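Local coordinates for UPF0237 protein SP_0238 (Streptococcus pneumoniae, PDB 1ZPV) that is of unknown function but forms a homodimer of ACT domains, small modules that in many relatives bind amino acids or other regulatory ligands, at residues T9-D14 / D42-M47; S16-G21 / Q71-K76; L29-D34 / A49-D54; Q57-L62 / I77-A82. All blocks are in the same frame, centred on the assembly; numbering follows the deposited sequence. Where two conformers were deposited one is given.

The four contacts lie within one ACT domain, whose antiparallel sheet has the strand order 32-41, 44-53, 4-12, 75-81, with helices 18-28 and 59-72 packed on it. Contacts 1 and 3 share strand 44-53, their centres about 21 Å apart, and hold the sheet together; contacts 2 and 4, about 18 Å apart between centres, share helix 59-72 and strand 75-81 and seat the helices. Contact 1 meets contacts 2 and 4 through probable backbone bonds between strands 4-12 and 75-81, whereas contacts 3 and 4 touch through leucines and Gln57. Along the chain contact 1 crosses contacts 2 and 3, and contact 3 closes before contact 4 opens. Contacts 1, 3 and 4 also reach the second subunit.

Contact 1: T9-D14 / D42-M47; sequences TVVGKD and DEYFTM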
loop_
_atom_site.group_PDB
_atom_site.type_symbol
_atom_site.label_atom_id
_atom_site.label_comp_id
_atom_site.label_asym_id
_atom_site.label_seq_id
_atom_site.Cartn_x
_atom_site.Cartn_y
_atom_site.Cartn_z
ATOM N N THR C 9 -1.432 -12.500 -1.936
ATOM C CA THR C 9 -2.122 -11.234 -1.794
ATOM C C THR C 9 -3.467 -11.348 -2.486
ATOM O O THR C 9 -3.612 -12.005 -3.539
ATOM C CB THR C 9 -1.272 -10.049 -2.316
ATOM O OG1 THR C 9 -0.933 -10.273 -3.662
ATOM C CG2 THR C 9 0.040 -9.955 -1.561
ATOM N N VAL C 10 -4.460 -10.724 -1.876
ATOM C CA VAL C 10 -5.831 -10.834 -2.341
ATOM C C VAL C 10 -6.476 -9.450 -2.397
ATOM O O VAL C 10 -6.313 -8.643 -1.462
ATOM C CB VAL C 10 -6.681 -11.735 -1.358
ATOM C CG1 VAL C 10 -8.130 -11.799 -1.825
ATOM C CG2 VAL C 10 -6.046 -13.133 -1.182
ATOM N N VAL C 11 -7.197 -9.184 -3.498
ATOM C CA VAL C 11 -7.909 -7.932 -3.717
ATOM C C VAL C 11 -9.268 -8.257 -4.294
ATOM O O VAL C 11 -9.377 -9.036 -5.274
ATOM C CB VAL C 11 -7.218 -6.986 -4.757
ATOM C CG1 VAL C 11 -8.016 -5.624 -4.858
ATOM C CG2 VAL C 11 -5.795 -6.740 -4.402
ATOM N N GLY C 12 -10.295 -7.663 -3.702
ATOM C CA GLY C 12 -11.635 -7.733 -4.254
ATOM C C GLY C 12 -12.485 -6.586 -3.753
ATOM O O GLY C 12 -12.024 -5.774 -2.956
ATOM N N LYS C 13 -13.743 -6.555 -4.175
ATOM C CA LYS C 13 -14.653 -5.459 -3.814
ATOM C C LYS C 13 -15.293 -5.647 -2.432
ATOM O O LYS C 13 -15.542 -4.673 -1.717
ATOM C CB LYS C 13 -15.788 -5.339 -4.845
ATOM C CG LYS C 13 -15.423 -4.722 -6.167
ATOM C CD LYS C 13 -14.547 -3.476 -6.051
ATOM C CE LYS C 13 -15.289 -2.238 -5.572
ATOM N NZ LYS C 13 -16.367 -1.852 -6.501
ATOM N N ASP C 14 -15.576 -6.899 -2.075
ATOM C CA ASP C 14 -16.381 -7.201 -0.890
ATOM C C ASP C 14 -15.648 -8.189 -0.020
ATOM O O ASP C 14 -14.939 -9.070 -0.525
ATOM C CB ASP C 14 -17.726 -7.781 -1.290
ATOM C CG ASP C 14 -18.575 -6.803 -2.078
ATOM O OD1 ASP C 14 -18.871 -5.688 -1.567
ATOM O OD2 ASP C 14 -18.955 -7.151 -3.223
ATOM N N ASP C 42 -9.469 1.834 0.402
ATOM C CA ASP C 42 -10.432 2.541 -0.479
ATOM C C ASP C 42 -11.725 1.677 -0.562
ATOM O O ASP C 42 -12.271 1.311 0.470
ATOM C CB ASP C 42 -9.786 2.869 -1.847
ATOM C CG ASP C 42 -10.626 3.831 -2.702
ATOM O OD1 ASP C 42 -10.690 5.031 -2.390
ATOM O OD2 ASP C 42 -11.235 3.384 -3.691
ATOM N N GLU C 43 -12.204 1.308 -1.744
ATOM C CA GLU C 43 -13.469 0.589 -1.852
ATOM C C GLU C 43 -13.283 -0.937 -1.894
ATOM O O GLU C 43 -14.229 -1.678 -2.191
ATOM C CB GLU C 43 -14.227 1.055 -3.108
ATOM C CG GLU C 43 -13.424 0.880 -4.416
ATOM C CD GLU C 43 -14.217 1.192 -5.680
ATOM O OE1 GLU C 43 -15.451 0.981 -5.664
ATOM O OE2 GLU C 43 -13.609 1.650 -6.698
ATOM N N TYR C 44 -12.069 -1.393 -1.592
ATOM C CA TYR C 44 -11.671 -2.805 -1.773
ATOM C C TYR C 44 -11.364 -3.493 -0.439
ATOM O O TYR C 44 -11.014 -2.838 0.536
ATOM C CB TYR C 44 -10.437 -2.872 -2.705
ATOM C CG TYR C 44 -10.673 -2.129 -3.988
ATOM C CD1 TYR C 44 -11.485 -2.646 -4.983
ATOM C CD2 TYR C 44 -10.125 -0.863 -4.175
ATOM C CE1 TYR C 44 -11.734 -1.921 -6.145
ATOM C CE2 TYR C 44 -10.355 -0.151 -5.303
ATOM C CZ TYR C 44 -11.149 -0.675 -6.286
ATOM O OH TYR C 44 -11.339 0.094 -7.382
ATOM N N PHE C 45 -11.549 -4.811 -0.406
ATOM C CA PHE C 45 -11.141 -5.636 0.703
ATOM C C PHE C 45 -9.848 -6.295 0.287
ATOM O O PHE C 45 -9.744 -6.805 -0.828
ATOM C CB PHE C 45 -12.186 -6.720 1.025
ATOM C CG PHE C 45 -11.740 -7.636 2.125
ATOM C CD1 PHE C 45 -11.601 -7.148 3.430
ATOM C CD2 PHE C 45 -11.404 -8.971 1.866
ATOM C CE1 PHE C 45 -11.159 -7.971 4.453
ATOM C CE2 PHE C 45 -10.944 -9.824 2.937
ATOM C CZ PHE C 45 -10.822 -9.314 4.194
ATOM N N THR C 46 -8.848 -6.262 1.161
ATOM C CA THR C 46 -7.560 -6.822 0.831
ATOM C C THR C 46 -7.054 -7.732 1.957
ATOM O O THR C 46 -7.378 -7.529 3.125
ATOM C CB THR C 46 -6.516 -5.736 0.591
ATOM O OG1 THR C 46 -6.126 -5.179 1.848
ATOM C CG2 THR C 46 -7.073 -4.617 -0.332
HETATM N N MSE C 47 -6.326 -8.777 1.599
HETATM C CA MSE C 47 -5.661 -9.536 2.669
HETATM C C MSE C 47 -4.326 -9.964 2.148
HETATM O O MSE C 47 -4.102 -9.988 0.929
HETATM C CB MSE C 47 -6.502 -10.726 3.179
HETATM C CG MSE C 47 -6.927 -11.661 2.164
HETATM SE SE MSE C 47 -8.151 -13.038 2.836
HETATM C CE MSE C 47 -7.015 -14.080 3.583
#
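Lys13 lays its aliphatic chain obliquely against the Tyr44 ring, with CD 3.2 Å from Tyr44 CE1. Bends at its second, third and fourth torsions turn the chain back, since its CB sets out away from strand 44-47. The amine thereby comes to the Glu43 carboxylate: Lys13 NZ stands 3.1 Å from Glu43 OE1, a salt bridge whose hydrogen bond is weak. Glu86 of the second subunit is the stronger partner of Lys13, so this ammonium lies between acids of two chains, and Glu43 also pairs with Lys5 of the second subunit. Glu43 CG, for its part, covers one face of the Tyr44 ring near the rim.

Beyond this end of the contact the segments become the two central strands of the ferredoxin-like ACT sheet, antiparallel by their axes (169°) and 4.8 Å apart. Val10 with Met47 and Gly12 with Phe45 are hydrogen-bonded pairs. The shortest of their bonds is Phe45 N to Gly12 O at 2.8 Å, and the longest is Met47 N to Val10 O at 3.1 Å. Val11 and Thr46 form the intervening non-hydrogen-bonded pair. On the face carrying Val10, Phe45 and Met47, a selenomethionine, Met47 CG sits between its backbone N and carbonyl carbon (chi1 55°). It therefore runs alongside Val10, with CG 3.5 Å from Val10 CB, while helix 18-28 covers Phe45 and Met47 through Ile18.

Contact 2: S16-G21 / Q71-K76; sequences SGIVAG and QTLNVK
Ile18 reaches across with its terminal methyl, CD1, which meets two residues of the other segment at once. It lies 3.6 Å from Val75 CG1 and 3.9 Å from Leu73 CB. In both pairs the side chains slide past one another in opposite directions. The CB of Ile18 sets out neither toward nor away from the other segment, and the chain end then comes nearer; the reach comes from the first torsion, with CG1 opposite the carbonyl carbon (chi1 -59°), and from the following bend that brings CD1 over. Leu73 answers with CD1, which lies 3.9 Å from Ile18 CD1 and packs directly on the helix backbone, 4.0 Å from Gly21 CA. All of these contacts are apolar.

The second shell fixes both backbones. Gly17, with a positive phi of 76°, is the N-cap of helix 18-28, and Gly17 O accepts Gly21 N at 3.0 Å, which sets the first turn carrying Ile18. On the opposing side a Schellman motif ends helix 59-72. Asn74 is its positive-phi residue, and its N makes a weak 3.3 Å bond to Gln71 O. This turn directs the chain from Leu73 into strand 75-81 through Val75.

Further out, Ile18 also packs on Val10, Phe45 and Met47, and Val75 on Val10. The contact thus joins the start of helix 18-28 to the turn between helix 59-72 and strand 75-81, against strands 4-12 and 44-53.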
loop_
_atom_site.group_PDB
_atom_site.type_symbol
_atom_site.label_atom_id
_atom_site.label_comp_id
_atom_site.label_asym_id
_atom_site.label_seq_id
_atom_site.Cartn_x
_atom_site.Cartn_y
_atom_site.Cartn_z
ATOM N N SER C 16 -17.157 -10.150 2.230
ATOM C CA SER C 16 -17.998 -11.287 2.605
ATOM C C SER C 16 -17.436 -12.625 2.102
ATOM O O SER C 16 -17.199 -12.789 0.924
ATOM C CB SER C 16 -19.444 -11.100 2.134
ATOM O OG SER C 16 -20.187 -12.186 2.650
ATOM N N GLY C 17 -17.186 -13.546 3.030
ATOM C CA GLY C 17 -16.724 -14.884 2.718
ATOM C C GLY C 17 -15.263 -15.035 2.320
ATOM O O GLY C 17 -14.794 -16.155 2.147
ATOM N N ILE C 18 -14.543 -13.930 2.164
ATOM C CA ILE C 18 -13.185 -14.014 1.579
ATOM C C ILE C 18 -12.163 -14.671 2.503
ATOM O O ILE C 18 -11.446 -15.590 2.088
ATOM C CB ILE C 18 -12.670 -12.642 1.022
ATOM C CG1 ILE C 18 -13.623 -12.098 -0.068
ATOM C CG2 ILE C 18 -11.235 -12.771 0.441
ATOM C CD1 ILE C 18 -14.037 -13.199 -1.135
ATOM N N VAL C 19 -12.092 -14.208 3.747
ATOM C CA VAL C 19 -11.182 -14.811 4.726
ATOM C C VAL C 19 -11.392 -16.325 4.854
ATOM O O VAL C 19 -10.431 -17.097 4.843
ATOM C CB VAL C 19 -11.307 -14.177 6.104
ATOM C CG1 VAL C 19 -10.398 -14.942 7.083
ATOM C CG2 VAL C 19 -10.876 -12.677 6.011
ATOM N N ALA C 20 -12.649 -16.746 4.966
ATOM C CA ALA C 20 -12.939 -18.177 5.043
ATOM C C ALA C 20 -12.527 -18.922 3.770
ATOM O O ALA C 20 -11.965 -20.023 3.838
ATOM C CB ALA C 20 -14.407 -18.408 5.344
ATOM N N GLY C 21 -12.824 -18.328 2.604
ATOM C CA GLY C 21 -12.557 -19.031 1.330
ATOM C C GLY C 21 -11.048 -19.203 1.158
ATOM O O GLY C 21 -10.561 -20.277 0.842
ATOM N N GLN C 71 -11.209 -16.434 -8.848
ATOM C CA GLN C 71 -12.362 -16.167 -9.732
ATOM C C GLN C 71 -13.680 -16.671 -9.193
ATOM O O GLN C 71 -14.698 -16.036 -9.419
ATOM C CB GLN C 71 -12.130 -16.722 -11.139
ATOM C CG GLN C 71 -10.956 -16.029 -11.838
ATOM C CD GLN C 71 -10.611 -16.642 -13.188
ATOM O OE1 GLN C 71 -10.932 -17.805 -13.463
ATOM N NE2 GLN C 71 -9.932 -15.866 -14.033
ATOM N N THR C 72 -13.681 -17.797 -8.475
ATOM C CA THR C 72 -14.941 -18.292 -7.939
ATOM C C THR C 72 -15.497 -17.324 -6.898
ATOM O O THR C 72 -16.702 -17.276 -6.685
ATOM C CB THR C 72 -14.851 -19.717 -7.346
ATOM O OG1 THR C 72 -14.061 -19.689 -6.143
ATOM C CG2 THR C 72 -14.261 -20.707 -8.383
ATOM N N LEU C 73 -14.611 -16.551 -6.265
ATOM C CA LEU C 73 -15.006 -15.632 -5.201
ATOM C C LEU C 73 -15.029 -14.162 -5.640
ATOM O O LEU C 73 -15.295 -13.290 -4.807
ATOM C CB LEU C 73 -14.052 -15.790 -4.012
ATOM C CG LEU C 73 -14.070 -17.099 -3.203
ATOM C CD1 LEU C 73 -13.209 -16.903 -1.952
ATOM C CD2 LEU C 73 -15.493 -17.585 -2.811
ATOM N N ASN C 74 -14.763 -13.908 -6.927
ATOM C CA ASN C 74 -14.678 -12.566 -7.539
ATOM C C ASN C 74 -13.528 -11.718 -6.947
ATOM O O ASN C 74 -13.671 -10.519 -6.685
ATOM C CB ASN C 74 -16.030 -11.827 -7.487
ATOM C CG ASN C 74 -17.181 -12.630 -8.110
ATOM O OD1 ASN C 74 -18.202 -12.855 -7.471
ATOM N ND2 ASN C 74 -17.018 -13.040 -9.348
ATOM N N VAL C 75 -12.377 -12.364 -6.726
ATOM C CA VAL C 75 -11.201 -11.687 -6.174
ATOM C C VAL C 75 -9.954 -12.060 -6.978
ATOM O O VAL C 75 -9.895 -13.113 -7.642
ATOM C CB VAL C 75 -10.952 -12.003 -4.645
ATOM C CG1 VAL C 75 -12.138 -11.579 -3.771
ATOM C CG2 VAL C 75 -10.568 -13.485 -4.395
ATOM N N LYS C 76 -8.958 -11.199 -6.920
ATOM C CA LYS C 76 -7.730 -11.465 -7.634
ATOM C C LYS C 76 -6.728 -11.977 -6.621
ATOM O O LYS C 76 -6.451 -11.291 -5.638
ATOM C CB LYS C 76 -7.256 -10.192 -8.296
ATOM C CG LYS C 76 -6.154 -10.400 -9.337
ATOM C CD LYS C 76 -6.692 -11.038 -10.620
ATOM C CE LYS C 76 -5.541 -11.454 -11.516
ATOM N NZ LYS C 76 -4.494 -10.389 -11.485
#

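Contact 3: L29-D34 / A49-D54; sequences LGLNID and AVVSSD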
loop_
_atom_site.group_PDB
_atom_site.type_symbol
_atom_site.label_atom_id
_atom_site.label_comp_id
_atom_site.label_asym_id
_atom_site.label_seq_id
_atom_site.Cartn_x
_atom_site.Cartn_y
_atom_site.Cartn_z
ATOM N N LEU C 29 -4.736 -27.066 0.290
ATOM C CA LEU C 29 -3.470 -27.257 -0.390
ATOM C C LEU C 29 -2.349 -27.748 0.517
ATOM O O LEU C 29 -1.225 -27.899 0.051
ATOM C CB LEU C 29 -3.057 -25.945 -1.068
ATOM C CG LEU C 29 -3.929 -25.558 -2.294
ATOM C CD1 LEU C 29 -3.605 -24.132 -2.624
ATOM C CD2 LEU C 29 -3.782 -26.450 -3.548
ATOM N N GLY C 30 -2.682 -27.955 1.796
ATOM C CA GLY C 30 -1.765 -28.418 2.835
ATOM C C GLY C 30 -0.674 -27.412 3.176
ATOM O O GLY C 30 0.422 -27.817 3.591
ATOM N N LEU C 31 -0.964 -26.114 3.021
ATOM C CA LEU C 31 0.025 -25.079 3.324
ATOM C C LEU C 31 -0.221 -24.510 4.735
ATOM O O LEU C 31 -1.372 -24.470 5.203
ATOM C CB LEU C 31 0.036 -23.970 2.274
ATOM C CG LEU C 31 0.167 -24.384 0.804
ATOM C CD1 LEU C 31 -0.065 -23.157 -0.088
ATOM C CD2 LEU C 31 1.535 -25.008 0.543
ATOM N N ASN C 32 0.854 -24.138 5.416
ATOM C CA ASN C 32 0.746 -23.414 6.708
ATOM C C ASN C 32 0.553 -21.895 6.547
ATOM O O ASN C 32 1.222 -21.294 5.728
ATOM C CB ASN C 32 2.027 -23.644 7.523
ATOM C CG ASN C 32 2.305 -25.089 7.723
ATOM O OD1 ASN C 32 1.465 -25.816 8.255
ATOM N ND2 ASN C 32 3.471 -25.536 7.278
ATOM N N ILE C 33 -0.315 -21.279 7.348
ATOM C CA ILE C 33 -0.356 -19.822 7.446
ATOM C C ILE C 33 0.587 -19.329 8.566
ATOM O O ILE C 33 0.245 -19.398 9.753
ATOM C CB ILE C 33 -1.792 -19.331 7.737
ATOM C CG1 ILE C 33 -2.773 -19.890 6.696
ATOM C CG2 ILE C 33 -1.841 -17.754 7.858
ATOM C CD1 ILE C 33 -4.287 -19.508 6.970
ATOM N N ASP C 34 1.765 -18.832 8.191
ATOM C CA ASP C 34 2.698 -18.259 9.163
ATOM C C ASP C 34 2.267 -16.889 9.670
ATOM O O ASP C 34 2.571 -16.504 10.806
ATOM C CB ASP C 34 4.078 -18.182 8.528
ATOM C CG ASP C 34 4.577 -19.555 8.109
ATOM O OD1 ASP C 34 4.539 -20.452 8.945
ATOM O OD2 ASP C 34 4.950 -19.736 6.938
ATOM N N ALA C 49 -1.131 -12.940 3.165
ATOM C CA ALA C 49 -0.761 -14.079 3.999
ATOM C C ALA C 49 0.606 -14.590 3.576
ATOM O O ALA C 49 0.944 -14.602 2.389
ATOM C CB ALA C 49 -1.778 -15.214 3.917
ATOM N N VAL C 50 1.372 -14.996 4.562
ATOM C CA VAL C 50 2.650 -15.643 4.317
ATOM C C VAL C 50 2.395 -17.082 4.669
ATOM O O VAL C 50 1.931 -17.386 5.776
ATOM C CB VAL C 50 3.808 -15.049 5.169
ATOM C CG1 VAL C 50 5.072 -15.983 5.145
ATOM C CG2 VAL C 50 4.194 -13.659 4.663
ATOM N N VAL C 51 2.704 -17.953 3.710
ATOM C CA VAL C 51 2.387 -19.369 3.811
ATOM C C VAL C 51 3.688 -20.153 3.596
ATOM O O VAL C 51 4.675 -19.634 3.034
ATOM C CB VAL C 51 1.269 -19.746 2.767
ATOM C CG1 VAL C 51 -0.071 -18.945 3.095
ATOM C CG2 VAL C 51 1.751 -19.486 1.311
ATOM N N SER C 52 3.714 -21.382 4.084
ATOM C CA SER C 52 4.894 -22.247 3.916
ATOM C C SER C 52 4.507 -23.717 3.914
ATOM O O SER C 52 3.371 -24.102 4.318
ATOM C CB SER C 52 5.918 -21.975 5.031
ATOM O OG SER C 52 5.381 -22.351 6.292
ATOM N N SER C 53 5.434 -24.532 3.426
ATOM C CA SER C 53 5.303 -25.979 3.466
ATOM C C SER C 53 6.670 -26.572 3.762
ATOM O O SER C 53 7.686 -25.988 3.395
ATOM C CB SER C 53 4.833 -26.498 2.112
ATOM O OG SER C 53 4.646 -27.923 2.140
ATOM N N ASP C 54 6.695 -27.748 4.371
ATOM C CA ASP C 54 7.955 -28.498 4.505
ATOM C C ASP C 54 8.326 -29.303 3.258
ATOM O O ASP C 54 9.387 -29.928 3.221
ATOM C CB ASP C 54 8.005 -29.330 5.802
ATOM C CG ASP C 54 7.126 -30.574 5.764
ATOM O OD1 ASP C 54 6.427 -30.821 4.759
ATOM O OD2 ASP C 54 7.140 -31.326 6.766
HETATM O O HOH W 1 2.543 -29.065 2.846
#
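Asp34 OD2 is held by two partners: it accepts the hydroxyl of Ser52, OG to OD2 2.7 Å, and forms a salt bridge with Lys5 of strand 4-12. The Ser52 hydroxyl uses the syn lone pair of OD2, on the side of the other carboxylate oxygen. The Ser52 rotamer explains the reach, because OG stands between the backbone N and the carbonyl carbon (chi1 65°) while CB of Asp34 points toward strand 49-53.

Backbone bonds frame this pair. Asn32 and Ser52 form an antiparallel hydrogen-bonded pair, in which Asn32 N meets Ser52 O at 2.7 Å nearly in line with the carbonyl, and Ser52 N returns to Asn32 O at 3.0 Å. Asp34 N to Val50 O follows at 2.8 Å but is more bent, 131° at the hydrogen, as the chain turns a corner at Asp34. Between them, Ile33 and Val51 are a non-hydrogen-bonded pair in the hairpin of strands 32-41 and 44-53. At the far end Leu31 CD2 packs 3.9 Å from Ser53 CB, and one water links Gly30 O, at 2.6 Å, with Ser53 OG. That hydroxyl oxygen has a separate bond from Glu55 N. Gly30 itself is the positive-phi residue of a Schellman motif closing helix 18-28.

With a hydroxyl donor and a lysine both directed at OD2, the carboxylate of Asp34 probably stays ionised, and it links strand 32-41 to strands 44-53 and 4-12 through Ser52 and Lys5.

Contact 4: Q57-L62 / I77-A82; sequences QDFTYL and INIQSA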
loop_
_atom_site.group_PDB
_atom_site.type_symbol
_atom_site.label_atom_id
_atom_site.label_comp_id
_atom_site.label_asym_id
_atom_site.label_seq_id
_atom_site.Cartn_x
_atom_site.Cartn_y
_atom_site.Cartn_z
ATOM N N GLN C 57 7.047 -27.085 -3.522
ATOM C CA GLN C 57 5.780 -26.942 -4.234
ATOM C C GLN C 57 6.059 -26.543 -5.675
ATOM O O GLN C 57 7.220 -26.259 -6.055
ATOM C CB GLN C 57 4.866 -25.901 -3.542
ATOM C CG GLN C 57 4.518 -26.224 -2.088
ATOM C CD GLN C 57 3.693 -27.478 -1.982
ATOM O OE1 GLN C 57 2.792 -27.683 -2.790
ATOM N NE2 GLN C 57 4.019 -28.350 -1.018
ATOM N N ASP C 58 5.006 -26.536 -6.492
ATOM C CA ASP C 58 5.128 -26.183 -7.870
ATOM C C ASP C 58 4.392 -24.854 -8.024
ATOM O O ASP C 58 3.180 -24.840 -8.044
ATOM C CB ASP C 58 4.489 -27.274 -8.750
ATOM C CG ASP C 58 4.476 -26.921 -10.208
ATOM O OD1 ASP C 58 5.185 -25.972 -10.607
ATOM O OD2 ASP C 58 3.727 -27.567 -10.965
ATOM N N PHE C 59 5.131 -23.739 -8.103
ATOM C CA PHE C 59 4.486 -22.429 -8.222
ATOM C C PHE C 59 3.732 -22.242 -9.528
ATOM O O PHE C 59 2.857 -21.388 -9.595
ATOM C CB PHE C 59 5.483 -21.265 -7.983
ATOM C CG PHE C 59 5.768 -21.046 -6.541
ATOM C CD1 PHE C 59 4.990 -20.173 -5.785
ATOM C CD2 PHE C 59 6.744 -21.803 -5.903
ATOM C CE1 PHE C 59 5.227 -20.029 -4.405
ATOM C CE2 PHE C 59 6.999 -21.677 -4.536
ATOM C CZ PHE C 59 6.247 -20.783 -3.782
ATOM N N THR C 60 4.070 -23.017 -10.568
ATOM C CA THR C 60 3.307 -22.917 -11.810
ATOM C C THR C 60 1.882 -23.340 -11.529
ATOM O O THR C 60 0.949 -22.624 -11.872
ATOM C CB THR C 60 3.905 -23.768 -12.905
ATOM O OG1 THR C 60 5.298 -23.426 -13.013
ATOM C CG2 THR C 60 3.189 -23.543 -14.238
ATOM N N TYR C 61 1.735 -24.482 -10.883
ATOM C CA TYR C 61 0.426 -24.993 -10.482
ATOM C C TYR C 61 -0.272 -24.075 -9.481
ATOM O O TYR C 61 -1.458 -23.728 -9.670
ATOM C CB TYR C 61 0.544 -26.419 -9.909
ATOM C CG TYR C 61 -0.745 -26.911 -9.326
ATOM C CD1 TYR C 61 -1.896 -27.087 -10.130
ATOM C CD2 TYR C 61 -0.847 -27.171 -7.971
ATOM C CE1 TYR C 61 -3.106 -27.537 -9.560
ATOM C CE2 TYR C 61 -2.043 -27.578 -7.417
ATOM C CZ TYR C 61 -3.150 -27.775 -8.213
ATOM O OH TYR C 61 -4.313 -28.199 -7.591
ATOM N N LEU C 62 0.454 -23.651 -8.446
ATOM C CA LEU C 62 -0.175 -22.800 -7.387
ATOM C C LEU C 62 -0.714 -21.458 -7.885
ATOM O O LEU C 62 -1.793 -20.979 -7.440
ATOM C CB LEU C 62 0.771 -22.572 -6.196
ATOM C CG LEU C 62 1.194 -23.833 -5.419
ATOM C CD1 LEU C 62 2.321 -23.484 -4.428
ATOM C CD2 LEU C 62 0.018 -24.539 -4.697
ATOM N N ILE C 77 -6.201 -13.181 -6.832
ATOM C CA ILE C 77 -5.222 -13.720 -5.880
ATOM C C ILE C 77 -3.847 -13.847 -6.536
ATOM O O ILE C 77 -3.724 -14.494 -7.557
ATOM C CB ILE C 77 -5.642 -15.068 -5.309
ATOM C CG1 ILE C 77 -7.011 -14.942 -4.635
ATOM C CG2 ILE C 77 -4.537 -15.585 -4.294
ATOM C CD1 ILE C 77 -7.666 -16.262 -4.155
ATOM N N ASN C 78 -2.826 -13.270 -5.914
ATOM C CA ASN C 78 -1.473 -13.352 -6.453
ATOM C C ASN C 78 -0.643 -14.182 -5.467
ATOM O O ASN C 78 -0.853 -14.094 -4.235
ATOM C CB ASN C 78 -0.903 -11.936 -6.683
ATOM C CG ASN C 78 -1.445 -11.263 -7.986
ATOM O OD1 ASN C 78 -0.742 -11.193 -9.010
ATOM N ND2 ASN C 78 -2.678 -10.773 -7.944
ATOM N N ILE C 79 0.242 -15.030 -5.970
ATOM C CA ILE C 79 1.200 -15.709 -5.067
ATOM C C ILE C 79 2.628 -15.507 -5.578
ATOM O O ILE C 79 2.879 -15.601 -6.795
ATOM C CB ILE C 79 0.837 -17.214 -4.827
ATOM C CG1 ILE C 79 1.820 -17.890 -3.841
ATOM C CG2 ILE C 79 0.659 -17.984 -6.162
ATOM C CD1 ILE C 79 1.361 -19.289 -3.371
ATOM N N GLN C 80 3.555 -15.222 -4.657
ATOM C CA GLN C 80 4.937 -14.948 -5.001
ATOM C C GLN C 80 5.814 -15.829 -4.107
ATOM O O GLN C 80 5.698 -15.740 -2.885
ATOM C CB GLN C 80 5.212 -13.462 -4.720
ATOM C CG GLN C 80 6.646 -13.013 -4.874
ATOM C CD GLN C 80 7.140 -13.162 -6.305
ATOM O OE1 GLN C 80 6.685 -12.456 -7.208
ATOM N NE2 GLN C 80 8.065 -14.101 -6.516
ATOM N N SER C 81 6.690 -16.649 -4.695
ATOM C CA SER C 81 7.665 -17.405 -3.897
ATOM C C SER C 81 8.566 -16.403 -3.190
ATOM O O SER C 81 9.041 -15.428 -3.815
ATOM C CB SER C 81 8.528 -18.316 -4.791
ATOM O OG SER C 81 9.486 -18.961 -4.000
ATOM N N ALA C 82 8.872 -16.687 -1.928
ATOM C CA ALA C 82 9.819 -15.894 -1.130
ATOM C C ALA C 82 11.276 -16.035 -1.624
ATOM O O ALA C 82 12.120 -15.190 -1.315
ATOM C CB ALA C 82 9.728 -16.316 0.330
#
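Phe59, in the first turn of helix 59-72, sends its side chain onto Ser81 and Ile79 of strand 75-81, the outermost strand, within this chain, of the ACT beta-alpha-beta-beta-alpha-beta fold. From CB, which leaves the helix toward the strand, CG lies opposite the carbonyl carbon (chi1 -78°). CD1 and CD2 both pass 4.1 Å from Ser81 CB. CE1 then approaches Ser81 CA at 3.6 Å, CE2 lies 3.7 Å from Ser81 OG, and CZ at the tip comes within 3.5 Å of Ser81 CB. Ser81 CB lies over one ring face, 17° from the ring normal, which satisfies the geometry of a CH-pi contact. Ile79 comes in differently: its CG1 is at the ring edge, 4.1 Å from Phe59 CE1.

One turn further along the helix, Leu62 CB lies 4.4 Å from Ile79 CD1. Asp58 sets the start of that helix as its N-cap, its OD1 accepting Thr60 N at 3.2 Å from above the carboxylate plane. Ala6 of strand 4-12 adds to the packing on Phe59. Within strand 75-81 the Gln80 side chain reaches forward to the following residue, NE2 donating to Ser81 O at 3.2 Å, with the partner 5° out of its amide plane.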